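Local coordinates for protein catalase (Corynebacterium glutamicum, PDB 4B7H) that breaks hydrogen peroxide down to water and oxygen at a buried haem, is inhibited by nitric oxide and carries a bound NADPH, at residues T146-D151 with H188-L193; R182-A187 with D450-Q455; R287-D292 with A442-H447. All blocks are in the same frame, centred on the assembly; numbering follows the deposited sequence.

Contact 1 of 3, residues T146-D151 with H188-L193. With NDP (NADPH dihydro-nicotinamide-adenine-dinucleotide phosphate), chain H.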
# COMPACT_ATOMS: atom_id res chain seq x y z
N THR A 146 15.03 -29.12 14.46
CA THR A 146 16.16 -28.56 13.72
C THR A 146 15.66 -27.84 12.46
O THR A 146 14.46 -27.63 12.31
CB THR A 146 17.21 -29.67 13.43
OG1 THR A 146 18.40 -29.10 12.87
CG2 THR A 146 16.65 -30.75 12.50
N PHE A 147 16.56 -27.43 11.57
CA PHE A 147 16.15 -26.78 10.33
C PHE A 147 17.26 -26.90 9.29
O PHE A 147 18.33 -27.43 9.60
CB PHE A 147 15.81 -25.31 10.59
CG PHE A 147 14.90 -24.69 9.54
CD1 PHE A 147 13.59 -25.14 9.39
CD2 PHE A 147 15.34 -23.64 8.75
CE1 PHE A 147 12.73 -24.56 8.45
CE2 PHE A 147 14.49 -23.05 7.80
CZ PHE A 147 13.19 -23.51 7.66
N PHE A 148 17.00 -26.40 8.09
CA PHE A 148 17.82 -26.65 6.92
C PHE A 148 19.13 -25.87 6.86
O PHE A 148 20.02 -26.22 6.07
CB PHE A 148 17.05 -26.30 5.64
CG PHE A 148 15.75 -27.04 5.47
CD1 PHE A 148 15.70 -28.25 4.78
CD2 PHE A 148 14.55 -26.49 5.94
CE1 PHE A 148 14.49 -28.92 4.60
CE2 PHE A 148 13.34 -27.15 5.75
CZ PHE A 148 13.31 -28.36 5.07
N LEU A 149 19.23 -24.78 7.63
CA LEU A 149 20.33 -23.82 7.44
C LEU A 149 20.81 -23.28 8.77
O LEU A 149 20.10 -23.37 9.77
CB LEU A 149 19.88 -22.64 6.58
CG LEU A 149 19.32 -22.92 5.18
CD1 LEU A 149 18.63 -21.68 4.65
CD2 LEU A 149 20.43 -23.39 4.23
N ARG A 150 22.02 -22.70 8.77
CA ARG A 150 22.56 -22.08 9.97
C ARG A 150 22.91 -20.60 9.77
O ARG A 150 23.56 -19.98 10.62
CB ARG A 150 23.78 -22.86 10.51
CG ARG A 150 24.98 -22.92 9.56
CD ARG A 150 26.11 -23.78 10.15
NE ARG A 150 25.73 -25.19 10.23
CZ ARG A 150 26.15 -26.16 9.40
NH1 ARG A 150 26.98 -25.89 8.40
NH2 ARG A 150 25.72 -27.40 9.59
N ASP A 151 22.46 -20.03 8.67
CA ASP A 151 22.70 -18.61 8.45
C ASP A 151 21.54 -18.01 7.67
O ASP A 151 21.17 -18.52 6.61
CB ASP A 151 24.03 -18.41 7.72
CG ASP A 151 24.60 -17.02 7.91
OD1 ASP A 151 23.84 -16.05 7.70
OD2 ASP A 151 25.81 -16.89 8.25
N HIS A 188 20.58 -32.64 7.81
CA HIS A 188 19.84 -33.06 9.00
C HIS A 188 18.34 -32.91 8.81
O HIS A 188 17.58 -33.87 8.97
CB HIS A 188 20.29 -32.29 10.25
CG HIS A 188 19.85 -32.93 11.53
ND1 HIS A 188 20.19 -32.42 12.77
CD2 HIS A 188 19.10 -34.03 11.77
CE1 HIS A 188 19.67 -33.19 13.71
NE2 HIS A 188 19.01 -34.17 13.13
N GLN A 189 17.91 -31.71 8.41
CA GLN A 189 16.48 -31.48 8.28
C GLN A 189 15.87 -32.21 7.08
O GLN A 189 14.72 -32.65 7.15
CB GLN A 189 16.16 -29.98 8.21
CG GLN A 189 14.69 -29.71 7.97
CD GLN A 189 13.79 -30.31 9.05
OE1 GLN A 189 14.21 -30.48 10.19
NE2 GLN A 189 12.55 -30.61 8.68
N VAL A 190 16.63 -32.36 6.00
CA VAL A 190 16.08 -33.09 4.86
C VAL A 190 15.83 -34.56 5.22
O VAL A 190 14.82 -35.15 4.81
CB VAL A 190 16.95 -32.94 3.59
CG1 VAL A 190 16.41 -33.80 2.47
CG2 VAL A 190 16.99 -31.48 3.16
N THR A 191 16.70 -35.15 6.05
CA THR A 191 16.49 -36.52 6.51
C THR A 191 15.21 -36.61 7.35
O THR A 191 14.41 -37.54 7.19
CB THR A 191 17.71 -37.02 7.29
OG1 THR A 191 18.86 -36.95 6.45
CG2 THR A 191 17.51 -38.46 7.74
N TYR A 192 14.99 -35.62 8.22
CA TYR A 192 13.77 -35.56 9.02
C TYR A 192 12.53 -35.38 8.13
O TYR A 192 11.51 -36.06 8.30
CB TYR A 192 13.91 -34.41 10.02
CG TYR A 192 12.88 -34.30 11.12
CD1 TYR A 192 11.65 -33.70 10.90
CD2 TYR A 192 13.18 -34.74 12.41
CE1 TYR A 192 10.72 -33.57 11.93
CE2 TYR A 192 12.26 -34.61 13.45
CZ TYR A 192 11.03 -34.03 13.20
OH TYR A 192 10.13 -33.89 14.23
N LEU A 193 12.64 -34.46 7.17
CA LEU A 193 11.54 -34.14 6.25
C LEU A 193 11.14 -35.33 5.37
O LEU A 193 9.95 -35.53 5.08
CB LEU A 193 11.95 -32.96 5.35
CG LEU A 193 11.03 -32.62 4.18
CD1 LEU A 193 9.67 -32.08 4.67
CD2 LEU A 193 11.71 -31.64 3.23
PA NDP H . 17.09 -39.98 21.52
O1A NDP H . 16.93 -41.45 21.34
O2A NDP H . 17.10 -39.57 22.95
O5B NDP H . 15.88 -39.26 20.75
C5B NDP H . 15.56 -39.62 19.43
C4B NDP H . 14.43 -38.71 19.00
O4B NDP H . 14.08 -39.00 17.65
C3B NDP H . 13.18 -38.92 19.86
O3B NDP H . 12.61 -37.66 20.19
C2B NDP H . 12.28 -39.72 18.94
O2B NDP H . 10.90 -39.63 19.21
C1B NDP H . 12.68 -39.15 17.59
N9A NDP H . 12.18 -39.93 16.45
C8A NDP H . 11.67 -41.21 16.47
N7A NDP H . 11.30 -41.55 15.21
C5A NDP H . 11.56 -40.51 14.39
C6A NDP H . 11.38 -40.32 13.02
N6A NDP H . 10.56 -41.12 12.34
N1A NDP H . 11.76 -39.13 12.45
C2A NDP H . 12.31 -38.13 13.22
N3A NDP H . 12.48 -38.31 14.58
C4A NDP H . 12.11 -39.49 15.15
O3 NDP H . 18.43 -39.52 20.74
PN NDP H . 18.98 -38.01 20.66
O1N NDP H . 18.10 -37.08 21.42
O2N NDP H . 20.43 -38.08 20.96
O5D NDP H . 18.85 -37.65 19.10
C5D NDP H . 19.18 -38.62 18.12
C4D NDP H . 18.64 -38.17 16.77
O4D NDP H . 17.23 -38.09 16.85
C3D NDP H . 19.14 -36.78 16.41
O3D NDP H . 20.33 -36.84 15.65
C2D NDP H . 17.97 -36.19 15.65
O2D NDP H . 18.12 -36.44 14.28
C1D NDP H . 16.74 -36.97 16.13
N1N NDP H . 15.87 -36.15 16.99
C2N NDP H . 16.43 -35.43 18.01
C3N NDP H . 15.68 -34.64 18.86
C7N NDP H . 16.39 -33.88 19.93
O7N NDP H . 15.84 -32.67 20.37
N7N NDP H . 17.54 -34.34 20.42
C4N NDP H . 14.17 -34.52 18.73
C5N NDP H . 13.66 -35.35 17.59
C6N NDP H . 14.51 -36.11 16.79
P2B NDP H . 10.17 -40.74 20.14
O1X NDP H . 10.44 -42.10 19.54
O2X NDP H . 10.73 -40.62 21.54
O3X NDP H . 8.68 -40.41 20.12
O HOH W 1 19.76 -29.51 8.41

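Contact 2 of 3, residues R182-A187 with D450-Q455. With NDP (NADPH dihydro-nicotinamide-adenine-dinucleotide phosphate), chain H.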
# COMPACT_ATOMS: atom_id res chain seq x y z
N ARG A 182 23.90 -28.58 -2.79
CA ARG A 182 24.92 -27.54 -2.79
C ARG A 182 24.97 -26.81 -1.45
O ARG A 182 25.90 -26.05 -1.18
CB ARG A 182 24.72 -26.58 -3.96
CG ARG A 182 24.98 -27.24 -5.32
CD ARG A 182 24.77 -26.30 -6.51
NE ARG A 182 25.01 -27.03 -7.74
CZ ARG A 182 26.22 -27.24 -8.25
NH1 ARG A 182 27.30 -26.74 -7.65
NH2 ARG A 182 26.36 -27.96 -9.36
N ALA A 183 23.97 -27.06 -0.60
CA ALA A 183 23.95 -26.54 0.77
C ALA A 183 23.83 -27.72 1.72
O ALA A 183 22.77 -27.93 2.32
CB ALA A 183 22.77 -25.57 0.96
N PRO A 184 24.91 -28.50 1.86
CA PRO A 184 24.85 -29.78 2.58
C PRO A 184 24.52 -29.64 4.06
O PRO A 184 24.19 -30.64 4.69
CB PRO A 184 26.25 -30.36 2.39
CG PRO A 184 27.13 -29.18 2.08
CD PRO A 184 26.24 -28.26 1.29
N GLU A 185 24.60 -28.43 4.61
CA GLU A 185 24.11 -28.19 5.97
C GLU A 185 22.63 -28.59 6.12
O GLU A 185 22.15 -28.81 7.24
CB GLU A 185 24.32 -26.73 6.40
CG GLU A 185 23.56 -25.69 5.57
CD GLU A 185 24.43 -25.06 4.50
OE1 GLU A 185 25.12 -25.80 3.77
OE2 GLU A 185 24.43 -23.80 4.40
N SER A 186 21.93 -28.69 4.98
CA SER A 186 20.53 -29.10 4.93
C SER A 186 20.28 -30.57 5.28
O SER A 186 19.13 -30.97 5.48
CB SER A 186 19.96 -28.83 3.53
OG SER A 186 20.57 -29.67 2.55
N ALA A 187 21.33 -31.38 5.34
CA ALA A 187 21.15 -32.83 5.44
C ALA A 187 20.35 -33.28 6.67
O ALA A 187 19.54 -34.19 6.58
CB ALA A 187 22.48 -33.55 5.35
N ASP A 450 31.18 -31.46 15.06
CA ASP A 450 30.45 -30.65 14.09
C ASP A 450 30.79 -31.03 12.65
O ASP A 450 31.93 -30.92 12.22
CB ASP A 450 30.74 -29.16 14.27
CG ASP A 450 30.07 -28.57 15.49
OD1 ASP A 450 29.07 -29.13 15.98
OD2 ASP A 450 30.54 -27.50 15.95
N ASP A 451 29.77 -31.48 11.92
CA ASP A 451 29.83 -31.61 10.46
C ASP A 451 28.39 -31.54 9.97
O ASP A 451 27.47 -31.35 10.77
CB ASP A 451 30.55 -32.90 10.02
CG ASP A 451 29.63 -34.11 9.95
OD1 ASP A 451 28.67 -34.21 10.74
OD2 ASP A 451 29.85 -34.97 9.07
N ASP A 452 28.17 -31.71 8.67
CA ASP A 452 26.82 -31.59 8.12
C ASP A 452 26.02 -32.89 8.13
O ASP A 452 24.82 -32.87 7.88
CB ASP A 452 26.87 -31.04 6.69
CG ASP A 452 27.35 -29.60 6.63
OD1 ASP A 452 27.19 -28.86 7.62
OD2 ASP A 452 27.89 -29.20 5.57
N PHE A 453 26.68 -34.01 8.41
CA PHE A 453 26.07 -35.31 8.18
C PHE A 453 25.94 -36.24 9.38
O PHE A 453 25.17 -37.20 9.32
CB PHE A 453 26.81 -36.05 7.06
CG PHE A 453 26.73 -35.35 5.74
CD1 PHE A 453 25.57 -35.42 4.99
CD2 PHE A 453 27.80 -34.62 5.26
CE1 PHE A 453 25.48 -34.77 3.77
CE2 PHE A 453 27.72 -33.96 4.04
CZ PHE A 453 26.56 -34.04 3.29
N ILE A 454 26.68 -36.00 10.46
CA ILE A 454 26.69 -36.96 11.56
C ILE A 454 25.32 -37.13 12.23
O ILE A 454 24.89 -38.25 12.51
CB ILE A 454 27.81 -36.69 12.61
CG1 ILE A 454 27.96 -37.89 13.55
CG2 ILE A 454 27.55 -35.40 13.39
CD1 ILE A 454 28.22 -39.19 12.83
N GLN A 455 24.62 -36.03 12.48
CA GLN A 455 23.34 -36.14 13.17
C GLN A 455 22.24 -36.88 12.38
O GLN A 455 21.57 -37.72 12.96
CB GLN A 455 22.88 -34.78 13.71
CG GLN A 455 23.73 -34.29 14.89
CD GLN A 455 23.02 -33.25 15.72
OE1 GLN A 455 22.10 -32.60 15.26
NE2 GLN A 455 23.45 -33.10 16.97
PA NDP H . 17.09 -39.98 21.52
O1A NDP H . 16.93 -41.45 21.34
O2A NDP H . 17.10 -39.57 22.95
O5B NDP H . 15.88 -39.26 20.75
C5B NDP H . 15.56 -39.62 19.43
C4B NDP H . 14.43 -38.71 19.00
O4B NDP H . 14.08 -39.00 17.65
C3B NDP H . 13.18 -38.92 19.86
O3B NDP H . 12.61 -37.66 20.19
C2B NDP H . 12.28 -39.72 18.94
O2B NDP H . 10.90 -39.63 19.21
C1B NDP H . 12.68 -39.15 17.59
N9A NDP H . 12.18 -39.93 16.45
C8A NDP H . 11.67 -41.21 16.47
N7A NDP H . 11.30 -41.55 15.21
C5A NDP H . 11.56 -40.51 14.39
C6A NDP H . 11.38 -40.32 13.02
N6A NDP H . 10.56 -41.12 12.34
N1A NDP H . 11.76 -39.13 12.45
C2A NDP H . 12.31 -38.13 13.22
N3A NDP H . 12.48 -38.31 14.58
C4A NDP H . 12.11 -39.49 15.15
O3 NDP H . 18.43 -39.52 20.74
PN NDP H . 18.98 -38.01 20.66
O1N NDP H . 18.10 -37.08 21.42
O2N NDP H . 20.43 -38.08 20.96
O5D NDP H . 18.85 -37.65 19.10
C5D NDP H . 19.18 -38.62 18.12
C4D NDP H . 18.64 -38.17 16.77
O4D NDP H . 17.23 -38.09 16.85
C3D NDP H . 19.14 -36.78 16.41
O3D NDP H . 20.33 -36.84 15.65
C2D NDP H . 17.97 -36.19 15.65
O2D NDP H . 18.12 -36.44 14.28
C1D NDP H . 16.74 -36.97 16.13
N1N NDP H . 15.87 -36.15 16.99
C2N NDP H . 16.43 -35.43 18.01
C3N NDP H . 15.68 -34.64 18.86
C7N NDP H . 16.39 -33.88 19.93
O7N NDP H . 15.84 -32.67 20.37
N7N NDP H . 17.54 -34.34 20.42
C4N NDP H . 14.17 -34.52 18.73
C5N NDP H . 13.66 -35.35 17.59
C6N NDP H . 14.51 -36.11 16.79
P2B NDP H . 10.17 -40.74 20.14
O1X NDP H . 10.44 -42.10 19.54
O2X NDP H . 10.73 -40.62 21.54
O3X NDP H . 8.68 -40.41 20.12
O HOH W 2 23.03 -30.97 8.66

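Contact 3 of 3, residues R287-D292 with A442-H447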
# COMPACT_ATOMS: atom_id res chain seq x y z
N ARG A 287 29.81 -31.43 22.66
CA ARG A 287 30.36 -32.12 21.49
C ARG A 287 29.91 -31.47 20.17
O ARG A 287 30.61 -31.59 19.15
CB ARG A 287 30.02 -33.62 21.52
CG ARG A 287 28.52 -33.90 21.44
CD ARG A 287 28.20 -35.39 21.56
NE ARG A 287 28.68 -36.15 20.40
CZ ARG A 287 28.19 -37.33 20.04
NH1 ARG A 287 27.21 -37.88 20.74
NH2 ARG A 287 28.67 -37.95 18.97
N TRP A 288 28.76 -30.81 20.20
CA TRP A 288 28.26 -30.04 19.05
C TRP A 288 28.15 -28.57 19.41
O TRP A 288 27.98 -28.22 20.58
CB TRP A 288 26.89 -30.57 18.60
CG TRP A 288 26.98 -31.88 17.90
CD1 TRP A 288 27.65 -32.14 16.74
CD2 TRP A 288 26.41 -33.13 18.32
NE1 TRP A 288 27.52 -33.47 16.41
CE2 TRP A 288 26.76 -34.10 17.36
CE3 TRP A 288 25.62 -33.52 19.41
CZ2 TRP A 288 26.35 -35.43 17.45
CZ3 TRP A 288 25.22 -34.84 19.50
CH2 TRP A 288 25.59 -35.79 18.53
N ASN A 289 28.25 -27.70 18.41
CA ASN A 289 28.02 -26.28 18.67
C ASN A 289 26.58 -26.09 19.13
O ASN A 289 25.65 -26.48 18.42
CB ASN A 289 28.29 -25.45 17.41
CG ASN A 289 28.21 -23.95 17.66
OD1 ASN A 289 27.19 -23.44 18.13
ND2 ASN A 289 29.28 -23.24 17.35
N PRO A 290 26.39 -25.52 20.33
CA PRO A 290 25.04 -25.49 20.91
C PRO A 290 24.13 -24.42 20.31
O PRO A 290 22.95 -24.39 20.65
CB PRO A 290 25.31 -25.22 22.40
CG PRO A 290 26.59 -24.48 22.42
CD PRO A 290 27.41 -25.02 21.27
N PHE A 291 24.67 -23.60 19.42
CA PHE A 291 23.94 -22.48 18.82
C PHE A 291 23.68 -22.68 17.32
O PHE A 291 23.11 -21.81 16.67
CB PHE A 291 24.71 -21.18 19.04
CG PHE A 291 25.16 -20.97 20.46
CD1 PHE A 291 24.23 -20.94 21.50
CD2 PHE A 291 26.51 -20.81 20.75
CE1 PHE A 291 24.65 -20.75 22.81
CE2 PHE A 291 26.93 -20.61 22.06
CZ PHE A 291 26.00 -20.58 23.09
N ASP A 292 24.13 -23.81 16.79
CA ASP A 292 23.96 -24.18 15.38
C ASP A 292 22.61 -24.86 15.25
O ASP A 292 22.41 -25.95 15.78
CB ASP A 292 25.08 -25.14 14.97
CG ASP A 292 24.98 -25.62 13.53
OD1 ASP A 292 23.96 -25.35 12.84
OD2 ASP A 292 25.93 -26.30 13.07
N ALA A 442 32.41 -15.44 9.25
CA ALA A 442 33.19 -16.56 9.78
C ALA A 442 32.33 -17.80 9.98
O ALA A 442 31.11 -17.71 10.11
CB ALA A 442 33.81 -16.16 11.11
N ALA A 443 32.98 -18.96 10.02
CA ALA A 443 32.30 -20.18 10.43
C ALA A 443 31.86 -20.08 11.89
O ALA A 443 32.38 -19.27 12.65
CB ALA A 443 33.24 -21.37 10.25
N TYR A 444 30.87 -20.89 12.27
CA TYR A 444 30.58 -21.08 13.69
C TYR A 444 31.83 -21.67 14.38
O TYR A 444 32.64 -22.35 13.73
CB TYR A 444 29.41 -22.04 13.90
CG TYR A 444 28.03 -21.46 13.69
CD1 TYR A 444 27.62 -21.01 12.44
CD2 TYR A 444 27.12 -21.38 14.74
CE1 TYR A 444 26.35 -20.48 12.24
CE2 TYR A 444 25.85 -20.86 14.56
CZ TYR A 444 25.47 -20.41 13.30
OH TYR A 444 24.20 -19.89 13.12
N VAL A 445 31.97 -21.42 15.68
CA VAL A 445 33.03 -22.08 16.45
C VAL A 445 32.90 -23.59 16.25
O VAL A 445 31.80 -24.15 16.34
CB VAL A 445 32.96 -21.69 17.94
CG1 VAL A 445 33.98 -22.48 18.75
CG2 VAL A 445 33.19 -20.20 18.09
N LYS A 446 34.02 -24.25 15.94
CA LYS A 446 33.98 -25.66 15.58
C LYS A 446 34.11 -26.54 16.80
O LYS A 446 35.15 -26.55 17.47
CB LYS A 446 35.08 -25.99 14.56
CG LYS A 446 34.96 -27.38 13.94
CD LYS A 446 35.92 -27.54 12.77
CE LYS A 446 35.75 -28.87 12.06
NZ LYS A 446 36.33 -30.00 12.83
N HIS A 447 33.05 -27.28 17.10
CA HIS A 447 33.08 -28.25 18.17
C HIS A 447 33.47 -29.63 17.64
O HIS A 447 33.45 -29.87 16.43
CB HIS A 447 31.73 -28.29 18.90
CG HIS A 447 31.43 -27.04 19.68
ND1 HIS A 447 31.02 -27.07 20.99
CD2 HIS A 447 31.47 -25.73 19.32
CE1 HIS A 447 30.83 -25.83 21.41
NE2 HIS A 447 31.09 -25.00 20.42
O HOH W 3 29.66 -20.32 17.35

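Contact 1 of 3, residues T146-D151 with H188-L193
This is a buried loop-on-helix contact beside the NADPH pocket: the 146-151 loop, which follows strand 135-142, lies along helix 187-194. F148 and Q189 form its centre. Q189 CG stands over the middle of the F148 ring, 3.4 Å from the centroid and 9° off the ring normal, a CH-pi contact. The bend in the Q189 chain turns the amide away from that ring, the two planes 75° apart, and carries OE1 to its hydrogen-bond partner T144 OG1, just ahead of the segment in the same loop. The rim of the same ring meets the helix as well: V190 CG2 lies near its plane, 3.8 Å from F148 CD1, and L193 CD2 sits near F148 CZ. In a second CH-pi contact, T146 CG2 stands 3.9 Å from the centroid of the H188 imidazole, almost straight over it. With CG anti to its backbone N (chi1 -164°), H188 reaches the cofactor, NE2 lying 2.7 Å from NDP O2D in a hydrogen bond that either atom could donate; ND1 is bonded to T294 O, so both ring nitrogens are held. Between the backbones a water gives a hydrogen bond to F147 O and takes one from Q189 N, 2.9 Å away. The F147 side chain starts away from the helix and comes to about 4 Å from the haem (nearest atoms), so the contact sits between haem pocket and NADPH site. Helix 454-463 packs on H188 and T191, helix 487-498 on V190 and T191, and W180 of helix 173-182 on V190 and L193.

Contact 2 of 3, residues R182-A187 with D450-Q455
F453 lays the end of its ring against A187 and P184: CE1 is 3.6 Å from A187 CB, and CZ is 3.8 Å from P184 CB. The ring gets there with CG anti to the carbonyl carbon (chi1 -63°), and N497 and V498 of helix 487-498 also touch it. Next to it, D452 drops its side chain onto the turn joining helices 173-182 and 187-194; CB rests 3.4 Å from P184 O, and OD2 lies 3.6 Å from P184 CG. A water bridges the two backbones, donating to E185 O and to D452 O, both at 2.7 Å. F453 occupies the N-cap position of helix 454-463, but D451 supplies the side-chain acceptor there: its OD1 takes the I454 N-H on the syn lone pair at 2.7 Å, an Asx motif, with a weaker bond from F453 N. One residue into that helix, Q455 O accepts a weak hydrogen bond from NDP O3D. The carboxylates of E185 and D452 approach to 4.7 Å between OE1 and OD2, yet each has a serine of the third subunit, S415 and S417 respectively, and D452 OD1 also pairs with R150. The R150 charge and the serine bonds probably ease the repulsion and would favour an ionised D452.

Contact 3 of 3, residues R287-D292 with A442-H447
An Asx turn led by N289 is the heart of this loop-to-loop contact, which joins the 287-292 segment to the chain entering helix 454-463. The N289 amide binds on both sides: ND2 donates to V445 O at 2.9 Å, nearly straight (166°) and within the amide plane, while OD1 accepts from F291 N at 2.8 Å and closes the turn. The same ND2 gives a hydrogen bond to a water that also takes one from V445 N, tying the amide to both backbone polar atoms of V445. H447 lies across the start of the segment, with N289 CA over the centre of its ring, 3.6 Å from the centroid, and P290 CD 3.5 Å from H447 CE1. Y444 approaches from the other end of its loop, its ring edge facing N289 ND2 and F291 O. Farther out, Y286 O receives H447 ND1, and Y444 OH is bonded to R150 O, so both rings are anchored by backbone carbonyls. D450 takes N289 N and H447 N on its two carboxylate oxygens and so clamps the segments together, and Q42 of the second subunit packs on N289 and V445. Beside the contact, the indole of W288 lies flat under the R287 guanidinium, itself salt-bridged to D449, with CH2 3.3 Å from the guanidinium plane.

How the contacts relate
R150 ties the three contacts together from the far end of the contact 1 loop: besides joining D452 of contact 2 and Y444 of contact 3, it makes a salt bridge from NE to D292 OD2 of contact 3 at 3.1 Å. Contacts 1 and 2, their centres 8 Å apart, share the nicotinamide ribose of NADPH, bonded at O2D to H188 and weakly at O3D to Q455 O; H188 CE1 and Q455 OE1 are 2.9 Å apart. Contact 3, nested within the chain loop that contact 2 closes, packs W288 against Q455 and I454, and the W288 side chain is about 6 Å from the NADPH (nearest atoms). Toward the haem, F147 of contact 1 comes within about 4 Å of the bound nitric oxide.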